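Local coordinates for devB protein (Vibrio cholerae O1 biovar eltor str. N16961, PDB 1Y89), which probably hydrolyses 6-phosphogluconolactone to 6-phosphogluconate in the pentose phosphate pathway, at residues N55-W59 against K60-F64; A197-V200 against E201-T205; W227-S231 against D232-K236. All coordinates share one frame; numbering follows the deposited sequence.

Contact 1 (N55-W59 against K60-F64)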
loop_
_atom_site.group_PDB
_atom_site.type_symbol
_atom_site.label_atom_id
_atom_site.label_comp_id
_atom_site.label_asym_id
_atom_site.label_seq_id
_atom_site.Cartn_x
_atom_site.Cartn_y
_atom_site.Cartn_z
ATOM N N ASN A 55 -13.182 -20.104 -9.433
ATOM C CA ASN A 55 -12.633 -21.436 -9.197
ATOM C C ASN A 55 -11.357 -21.496 -8.358
ATOM O O ASN A 55 -11.153 -22.476 -7.648
ATOM C CB ASN A 55 -12.463 -22.181 -10.533
ATOM C CG ASN A 55 -13.812 -22.663 -11.094
ATOM O OD1 ASN A 55 -14.356 -22.080 -12.032
ATOM N ND2 ASN A 55 -14.380 -23.708 -10.474
ATOM N N ASP A 56 -10.501 -20.471 -8.454
ATOM C CA ASP A 56 -9.206 -20.502 -7.777
ATOM C C ASP A 56 -9.297 -20.078 -6.309
ATOM O O ASP A 56 -8.478 -20.496 -5.486
ATOM C CB ASP A 56 -8.200 -19.603 -8.487
ATOM C CG ASP A 56 -7.786 -20.147 -9.864
ATOM O OD1 ASP A 56 -8.236 -21.238 -10.250
ATOM O OD2 ASP A 56 -7.023 -19.456 -10.543
ATOM N N ILE A 57 -10.251 -19.210 -5.986
ATOM C CA ILE A 57 -10.371 -18.768 -4.597
ATOM C C ILE A 57 -10.837 -19.964 -3.751
ATOM O O ILE A 57 -11.789 -20.661 -4.111
ATOM C CB ILE A 57 -11.317 -17.556 -4.438
ATOM C CG1 ILE A 57 -10.672 -16.342 -5.129
ATOM C CG2 ILE A 57 -11.623 -17.304 -2.921
ATOM C CD1 ILE A 57 -11.469 -15.024 -4.979
ATOM N N GLN A 58 -10.148 -20.216 -2.646
ATOM C CA GLN A 58 -10.545 -21.338 -1.791
ATOM C C GLN A 58 -11.615 -20.864 -0.844
ATOM O O GLN A 58 -11.330 -20.521 0.311
ATOM C CB GLN A 58 -9.309 -21.908 -1.076
ATOM C CG GLN A 58 -8.216 -22.345 -2.095
ATOM C CD GLN A 58 -8.674 -23.455 -3.057
ATOM O OE1 GLN A 58 -9.046 -24.567 -2.626
ATOM N NE2 GLN A 58 -8.640 -23.164 -4.381
ATOM N N TRP A 59 -12.851 -20.817 -1.348
ATOM C CA TRP A 59 -14.005 -20.253 -0.599
ATOM C C TRP A 59 -14.219 -20.891 0.759
ATOM O O TRP A 59 -14.751 -20.248 1.663
ATOM C CB TRP A 59 -15.298 -20.374 -1.433
ATOM C CG TRP A 59 -15.183 -19.654 -2.749
ATOM C CD1 TRP A 59 -15.013 -20.222 -3.979
ATOM C CD2 TRP A 59 -15.143 -18.239 -2.945
ATOM N NE1 TRP A 59 -14.909 -19.237 -4.939
ATOM C CE2 TRP A 59 -15.005 -18.013 -4.327
ATOM C CE3 TRP A 59 -15.271 -17.126 -2.083
ATOM C CZ2 TRP A 59 -14.945 -16.728 -4.871
ATOM C CZ3 TRP A 59 -15.221 -15.837 -2.636
ATOM C CH2 TRP A 59 -15.061 -15.662 -4.005
ATOM N N LYS A 60 -13.818 -22.164 0.897
ATOM C CA LYS A 60 -13.960 -22.887 2.161
ATOM C C LYS A 60 -13.199 -22.242 3.342
ATOM O O LYS A 60 -13.567 -22.453 4.504
ATOM C CB LYS A 60 -13.550 -24.371 2.006
ATOM C CG LYS A 60 -12.056 -24.551 1.795
ATOM C CD LYS A 60 -11.661 -25.999 1.423
ATOM C CE LYS A 60 -10.181 -26.081 0.958
ATOM N NZ LYS A 60 -9.748 -27.536 0.792
ATOM N N ASN A 61 -12.148 -21.474 3.036
ATOM C CA ASN A 61 -11.336 -20.752 4.033
ATOM C C ASN A 61 -11.794 -19.314 4.346
ATOM O O ASN A 61 -11.343 -18.691 5.316
ATOM C CB ASN A 61 -9.866 -20.730 3.589
ATOM C CG ASN A 61 -9.263 -22.095 3.565
ATOM O OD1 ASN A 61 -9.654 -22.959 4.368
ATOM N ND2 ASN A 61 -8.294 -22.317 2.663
ATOM N N LEU A 62 -12.714 -18.791 3.538
ATOM C CA LEU A 62 -13.189 -17.404 3.730
ATOM C C LEU A 62 -14.524 -17.392 4.448
ATOM O O LEU A 62 -15.373 -18.222 4.183
ATOM C CB LEU A 62 -13.315 -16.668 2.374
ATOM C CG LEU A 62 -12.089 -16.562 1.465
ATOM C CD1 LEU A 62 -12.349 -15.659 0.263
ATOM C CD2 LEU A 62 -10.875 -16.065 2.233
ATOM N N HIS A 63 -14.695 -16.460 5.385
ATOM C CA HIS A 63 -15.961 -16.264 6.072
ATOM C C HIS A 63 -16.421 -14.848 5.831
ATOM O O HIS A 63 -15.665 -13.904 6.072
ATOM C CB HIS A 63 -15.794 -16.528 7.588
ATOM C CG HIS A 63 -15.564 -17.974 7.895
ATOM N ND1 HIS A 63 -16.547 -18.793 8.403
ATOM C CD2 HIS A 63 -14.491 -18.772 7.654
ATOM C CE1 HIS A 63 -16.067 -20.022 8.535
ATOM N NE2 HIS A 63 -14.823 -20.036 8.078
ATOM N N PHE A 64 -17.635 -14.693 5.325
ATOM C CA PHE A 64 -18.148 -13.362 5.032
ATOM C C PHE A 64 -19.169 -12.940 6.048
ATOM O O PHE A 64 -20.098 -13.705 6.375
ATOM C CB PHE A 64 -18.769 -13.280 3.620
ATOM C CG PHE A 64 -17.755 -13.358 2.530
ATOM C CD1 PHE A 64 -16.691 -12.462 2.479
ATOM C CD2 PHE A 64 -17.850 -14.325 1.558
ATOM C CE1 PHE A 64 -15.727 -12.535 1.444
ATOM C CE2 PHE A 64 -16.892 -14.408 0.528
ATOM C CZ PHE A 64 -15.830 -13.509 0.480
#

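Contact 2 (A197-V200 against E201-T205)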
loop_
_atom_site.group_PDB
_atom_site.type_symbol
_atom_site.label_atom_id
_atom_site.label_comp_id
_atom_site.label_asym_id
_atom_site.label_seq_id
_atom_site.Cartn_x
_atom_site.Cartn_y
_atom_site.Cartn_z
ATOM N N ALA A 197 -15.081 13.093 -4.660
ATOM C CA ALA A 197 -13.877 13.946 -4.654
ATOM C C ALA A 197 -13.847 15.025 -3.572
ATOM O O ALA A 197 -12.786 15.344 -3.011
ATOM C CB ALA A 197 -13.602 14.547 -6.067
ATOM N N GLU A 198 -15.016 15.603 -3.299
ATOM C CA GLU A 198 -15.150 16.714 -2.380
ATOM C C GLU A 198 -14.881 16.249 -0.942
ATOM O O GLU A 198 -14.108 16.864 -0.173
ATOM C CB GLU A 198 -16.564 17.331 -2.544
ATOM C CG GLU A 198 -16.847 18.532 -1.664
ATOM C CD GLU A 198 -18.082 19.337 -2.134
ATOM O OE1 GLU A 198 -18.729 18.954 -3.141
ATOM O OE2 GLU A 198 -18.391 20.371 -1.504
ATOM N N ILE A 199 -15.504 15.154 -0.582
ATOM C CA ILE A 199 -15.338 14.670 0.783
ATOM C C ILE A 199 -13.988 13.985 0.971
ATOM O O ILE A 199 -13.436 14.064 2.036
ATOM C CB ILE A 199 -16.496 13.783 1.253
ATOM C CG1 ILE A 199 -16.455 13.702 2.792
ATOM C CG2 ILE A 199 -16.524 12.417 0.526
ATOM C CD1 ILE A 199 -17.620 13.081 3.374
ATOM N N VAL A 200 -13.447 13.359 -0.071
ATOM C CA VAL A 200 -12.024 12.942 -0.042
ATOM C C VAL A 200 -11.122 14.139 0.305
ATOM O O VAL A 200 -10.283 14.044 1.215
ATOM C CB VAL A 200 -11.580 12.245 -1.373
ATOM C CG1 VAL A 200 -10.016 12.125 -1.468
ATOM C CG2 VAL A 200 -12.224 10.881 -1.462
ATOM N N GLU A 201 -11.318 15.275 -0.378
ATOM C CA GLU A 201 -10.465 16.434 -0.138
ATOM C C GLU A 201 -10.603 16.929 1.311
ATOM O O GLU A 201 -9.610 17.314 1.944
ATOM C CB GLU A 201 -10.768 17.575 -1.140
ATOM C CG GLU A 201 -9.738 18.686 -1.130
ATOM C CD GLU A 201 -10.028 19.791 -0.123
ATOM O OE1 GLU A 201 -11.114 19.797 0.527
ATOM O OE2 GLU A 201 -9.151 20.681 0.009
ATOM N N GLN A 202 -11.833 16.924 1.822
ATOM C CA GLN A 202 -12.098 17.377 3.197
ATOM C C GLN A 202 -11.425 16.495 4.235
ATOM O O GLN A 202 -10.725 16.996 5.094
ATOM C CB GLN A 202 -13.605 17.479 3.478
ATOM C CG GLN A 202 -14.253 18.621 2.723
ATOM C CD GLN A 202 -15.790 18.587 2.763
ATOM O OE1 GLN A 202 -16.397 17.557 3.080
ATOM N NE2 GLN A 202 -16.424 19.732 2.400
ATOM N N ILE A 203 -11.625 15.185 4.140
ATOM C CA ILE A 203 -10.970 14.232 5.041
ATOM C C ILE A 203 -9.437 14.293 4.891
ATOM O O ILE A 203 -8.692 14.240 5.885
ATOM C CB ILE A 203 -11.513 12.791 4.787
ATOM C CG1 ILE A 203 -13.037 12.758 5.023
ATOM C CG2 ILE A 203 -10.721 11.712 5.612
ATOM C CD1 ILE A 203 -13.665 11.431 4.682
ATOM N N HIS A 204 -8.964 14.400 3.656
ATOM C CA HIS A 204 -7.520 14.472 3.405
ATOM C C HIS A 204 -6.801 15.643 4.071
ATOM O O HIS A 204 -5.648 15.512 4.492
ATOM C CB HIS A 204 -7.231 14.476 1.911
ATOM C CG HIS A 204 -5.833 14.065 1.588
ATOM N ND1 HIS A 204 -5.401 12.760 1.714
ATOM C CD2 HIS A 204 -4.770 14.777 1.158
ATOM C CE1 HIS A 204 -4.123 12.694 1.389
ATOM N NE2 HIS A 204 -3.719 13.899 1.038
ATOM N N THR A 205 -7.487 16.772 4.196
ATOM C CA THR A 205 -6.828 18.044 4.529
ATOM C C THR A 205 -7.185 18.595 5.903
ATOM O O THR A 205 -6.607 19.578 6.352
ATOM C CB THR A 205 -7.152 19.125 3.457
ATOM O OG1 THR A 205 -8.572 19.305 3.382
ATOM C CG2 THR A 205 -6.630 18.701 2.087
HETATM O O HOH W 1 -13.473 19.883 -0.502
#

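Contact 3 (W227-S231 against D232-K236)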
loop_
_atom_site.group_PDB
_atom_site.type_symbol
_atom_site.label_atom_id
_atom_site.label_comp_id
_atom_site.label_asym_id
_atom_site.label_seq_id
_atom_site.Cartn_x
_atom_site.Cartn_y
_atom_site.Cartn_z
ATOM N N TRP A 227 -7.117 3.640 2.399
ATOM C CA TRP A 227 -8.006 4.372 1.530
ATOM C C TRP A 227 -7.698 3.956 0.092
ATOM O O TRP A 227 -6.565 4.143 -0.386
ATOM C CB TRP A 227 -7.785 5.888 1.709
ATOM C CG TRP A 227 -8.230 6.340 3.085
ATOM C CD1 TRP A 227 -7.549 6.229 4.248
ATOM C CD2 TRP A 227 -9.501 6.884 3.408
ATOM N NE1 TRP A 227 -8.318 6.710 5.298
ATOM C CE2 TRP A 227 -9.519 7.124 4.795
ATOM C CE3 TRP A 227 -10.623 7.224 2.646
ATOM C CZ2 TRP A 227 -10.623 7.680 5.447
ATOM C CZ3 TRP A 227 -11.730 7.786 3.305
ATOM C CH2 TRP A 227 -11.716 7.993 4.684
ATOM N N TYR A 228 -8.679 3.364 -0.582
ATOM C CA TYR A 228 -8.524 2.940 -1.987
ATOM C C TYR A 228 -9.305 3.947 -2.831
ATOM O O TYR A 228 -10.529 4.031 -2.692
ATOM C CB TYR A 228 -9.165 1.553 -2.203
ATOM C CG TYR A 228 -8.285 0.374 -1.811
ATOM C CD1 TYR A 228 -7.805 0.240 -0.518
ATOM C CD2 TYR A 228 -7.946 -0.604 -2.734
ATOM C CE1 TYR A 228 -6.981 -0.823 -0.176
ATOM C CE2 TYR A 228 -7.132 -1.669 -2.409
ATOM C CZ TYR A 228 -6.642 -1.767 -1.122
ATOM O OH TYR A 228 -5.794 -2.795 -0.794
ATOM N N LEU A 229 -8.622 4.719 -3.675
ATOM C CA LEU A 229 -9.326 5.695 -4.498
ATOM C C LEU A 229 -9.038 5.411 -5.961
ATOM O O LEU A 229 -8.013 4.805 -6.288
ATOM C CB LEU A 229 -8.817 7.121 -4.207
ATOM C CG LEU A 229 -8.747 7.656 -2.765
ATOM C CD1 LEU A 229 -8.367 9.124 -2.814
ATOM C CD2 LEU A 229 -9.984 7.475 -1.949
ATOM N N ASP A 230 -9.920 5.884 -6.838
ATOM C CA ASP A 230 -9.555 5.998 -8.231
ATOM C C ASP A 230 -9.191 7.443 -8.521
ATOM O O ASP A 230 -9.337 8.311 -7.641
ATOM C CB ASP A 230 -10.652 5.447 -9.170
ATOM C CG ASP A 230 -11.983 6.186 -9.055
ATOM O OD1 ASP A 230 -12.174 7.037 -8.160
ATOM O OD2 ASP A 230 -12.868 5.891 -9.886
ATOM N N SER A 231 -8.671 7.694 -9.728
ATOM C CA SER A 231 -8.241 9.015 -10.121
ATOM C C SER A 231 -9.362 10.013 -9.924
ATOM O O SER A 231 -9.126 11.114 -9.411
ATOM C CB SER A 231 -7.799 9.016 -11.600
ATOM O OG SER A 231 -6.573 8.318 -11.678
ATOM N N ASP A 232 -10.586 9.620 -10.293
ATOM C CA ASP A 232 -11.731 10.533 -10.155
ATOM C C ASP A 232 -11.965 10.958 -8.710
ATOM O O ASP A 232 -12.087 12.145 -8.424
ATOM C CB ASP A 232 -13.008 9.927 -10.741
ATOM C CG ASP A 232 -13.038 9.994 -12.279
ATOM O OD1 ASP A 232 -12.153 10.641 -12.875
ATOM O OD2 ASP A 232 -13.953 9.408 -12.869
ATOM N N ALA A 233 -11.992 10.002 -7.784
ATOM C CA ALA A 233 -12.192 10.364 -6.372
ATOM C C ALA A 233 -11.009 11.165 -5.801
ATOM O O ALA A 233 -11.167 11.943 -4.839
ATOM C CB ALA A 233 -12.432 9.103 -5.541
ATOM N N ALA A 234 -9.819 10.960 -6.366
ATOM C CA ALA A 234 -8.601 11.655 -5.909
ATOM C C ALA A 234 -8.377 13.006 -6.578
ATOM O O ALA A 234 -7.391 13.695 -6.261
ATOM C CB ALA A 234 -7.353 10.770 -6.160
ATOM N N ALA A 235 -9.272 13.388 -7.492
ATOM C CA ALA A 235 -9.039 14.536 -8.381
ATOM C C ALA A 235 -8.716 15.856 -7.662
ATOM O O ALA A 235 -7.955 16.675 -8.192
ATOM C CB ALA A 235 -10.217 14.717 -9.343
ATOM N N LYS A 236 -9.270 16.067 -6.460
ATOM C CA LYS A 236 -8.979 17.307 -5.730
ATOM C C LYS A 236 -7.707 17.263 -4.862
ATOM O O LYS A 236 -7.272 18.297 -4.349
ATOM C CB LYS A 236 -10.194 17.782 -4.919
ATOM C CG LYS A 236 -11.372 18.233 -5.767
ATOM C CD LYS A 236 -12.545 18.589 -4.867
ATOM C CE LYS A 236 -13.805 18.802 -5.696
ATOM N NZ LYS A 236 -13.597 19.815 -6.792
#

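Contact 1 (N55-W59 against K60-F64)
Trp59 and Phe64 meet edge to edge where the chain leaves a short helix, makes a 3-10 turn and enters a strand. Atom CZ3 of Trp59 comes to 3.9 Å from CE2 of Phe64, and each ring carries the other near its own plane, so this is hydrophobic packing without stacking. The face of the indole is used by Ile57 instead: its CG2 methyl sits 3.5 Å above the plane of the Trp59 ring, over the centre. That methyl stands opposite the backbone N of Ile57, while CG1 lies beside that N (chi1 -67°). The same CG2 also touches CD1 of Leu62 at 3.7 Å, the two side chains crossing at about a right angle. Leu62 CD1 lies beside the methyl and indole pair, coming obliquely to CE3 of Trp59 at 4.0 Å.

The backbone holds the turn with two bonds. Asn61 N donates to Gln58 O (3.0 Å, N-H...O 160°), and Leu62 N donates to Trp59 O at 3.1 Å; both donors stand above the planes of the carbonyls they meet. Gln58 is the centre of an inverse gamma turn. Its side chain folds back at chi2 (-61°), which carries NE2 to the helix-end carbonyl Asp56 O, 2.9 Å away. On the outer side, Lys60 extends alongside Gln58, pointing the same way, and CE of Lys60 passes 4.1 Å from OE1 of Gln58.

Ser25 of helix 10-25 accepts from Asn61 ND2 through its carbonyl, and Trp59 NE1 bonds back to Ala54 O. Leu62 and Phe64 lie against strand 31-35, Ile57 packs on helices 10-25 and 39-48, and Trp59 touches Leu48 of helix 39-48, as Ile57 does. The turn leads into strand 62-70, which runs parallel beside strand 31-35 in the mixed sheet.

Contact 2 (A197-V200 against E201-T205)
Regular alpha-helical i to i+4 bonding joins the two halves of helix 197-205, Val200 and His204 being one such pair. His204 N reaches Val200 O at 2.8 Å, and Ile203 N meets Ile199 O at 3.0 Å in an almost straight bond (N-H...O 177°). On the packed side, Val200 lies on Leu229 of strand 224-230, and Ile203 rests on Trp227 of the same strand. Ile199 directs CG1 opposite its backbone N (chi1 -162°), down the helix, where it comes 4.1 Å from CD1 of Ile203; Tyr213 lies against both isoleucines and also bonds to OE1 of Gln202.

The other side is looser and polar. Glu198 is exposed, and its CG lies 4.3 Å from NE2 of Gln202. Glu201 bends at chi2 (-89°), and a water links its carboxylate to the preceding turn. At the C-terminal end His204 pairs through NE2 with His204 of the second subunit, placing this helix at the dimer contact. The water donates two bonds, one to Glu198 O at 3.1 Å and one to Glu201 OE1 at 2.6 Å.

Contact 3 (W227-S231 against D232-K236)
Asp230 ends strand 224-230 and is the N-cap of the short, weakly bonded helix that follows it near the C-terminus. Asp230 OD1 accepts from Ala233 N at 3.0 Å, with an N-H...O angle of 161°. The donor approaches from above the carboxylate plane. Asp230 CG lies between its backbone N and carbonyl carbon (chi1 61°), a rotation that brings the carboxylate back over the first turn. The capping oxygen also lies 3.3 Å from CB of Ala233, so the methyl packs directly against the cap. Gly193 N is a second donor to this oxygen, tying the cap to the loop that follows strand 186-191. Two N-H groups therefore grip a single buried oxygen.

The backbone of the same residue works as well: Ala234 N donates to Asp230 O at 3.0 Å and adds a weak bond to Ser231 O. Asp232, on the exposed side, crosses the capping aspartate with its carboxylate turned by 69°. Their OD2 atoms stand 4.7 Å apart, and the like charges may be eased by the N-H groups at the helix start.

Next to the polar cap is a small apolar seam. Leu229 points toward the helix and sets CD1 3.9 Å from CB of Ala234, while its CB lies 4.3 Å from CB of Ala233. Val191 of strand 186-191 also touches Leu229, and Ile6 of strand 2-7 meets Ala234. With apolar packing beside it, this is a classical aspartate N-cap at the C-terminal end of a parallel strand of an alpha/beta fold.

In the fold
Along the chain the contacts come in series: contact 1 early, contact 2 much later, contact 3 close to the C-terminus. Contacts 1 and 3 both reach the eight-stranded mixed sheet, through strands 62-70 and 224-230, yet their centres are 29 Å apart. Contact 2 lies on the opposite side of the chain's centre from contact 1, 35 Å away between centres. Contacts 2 and 3 are direct neighbours, 10 Å apart between centres: Val200 CG1 packs on Leu229 CD1 at 3.7 Å. Helix 197-205 thus joins the C-terminal strand-helix junction to the dimer contact, whereas contact 1 shapes a distant strand entry in the same alpha/beta fold.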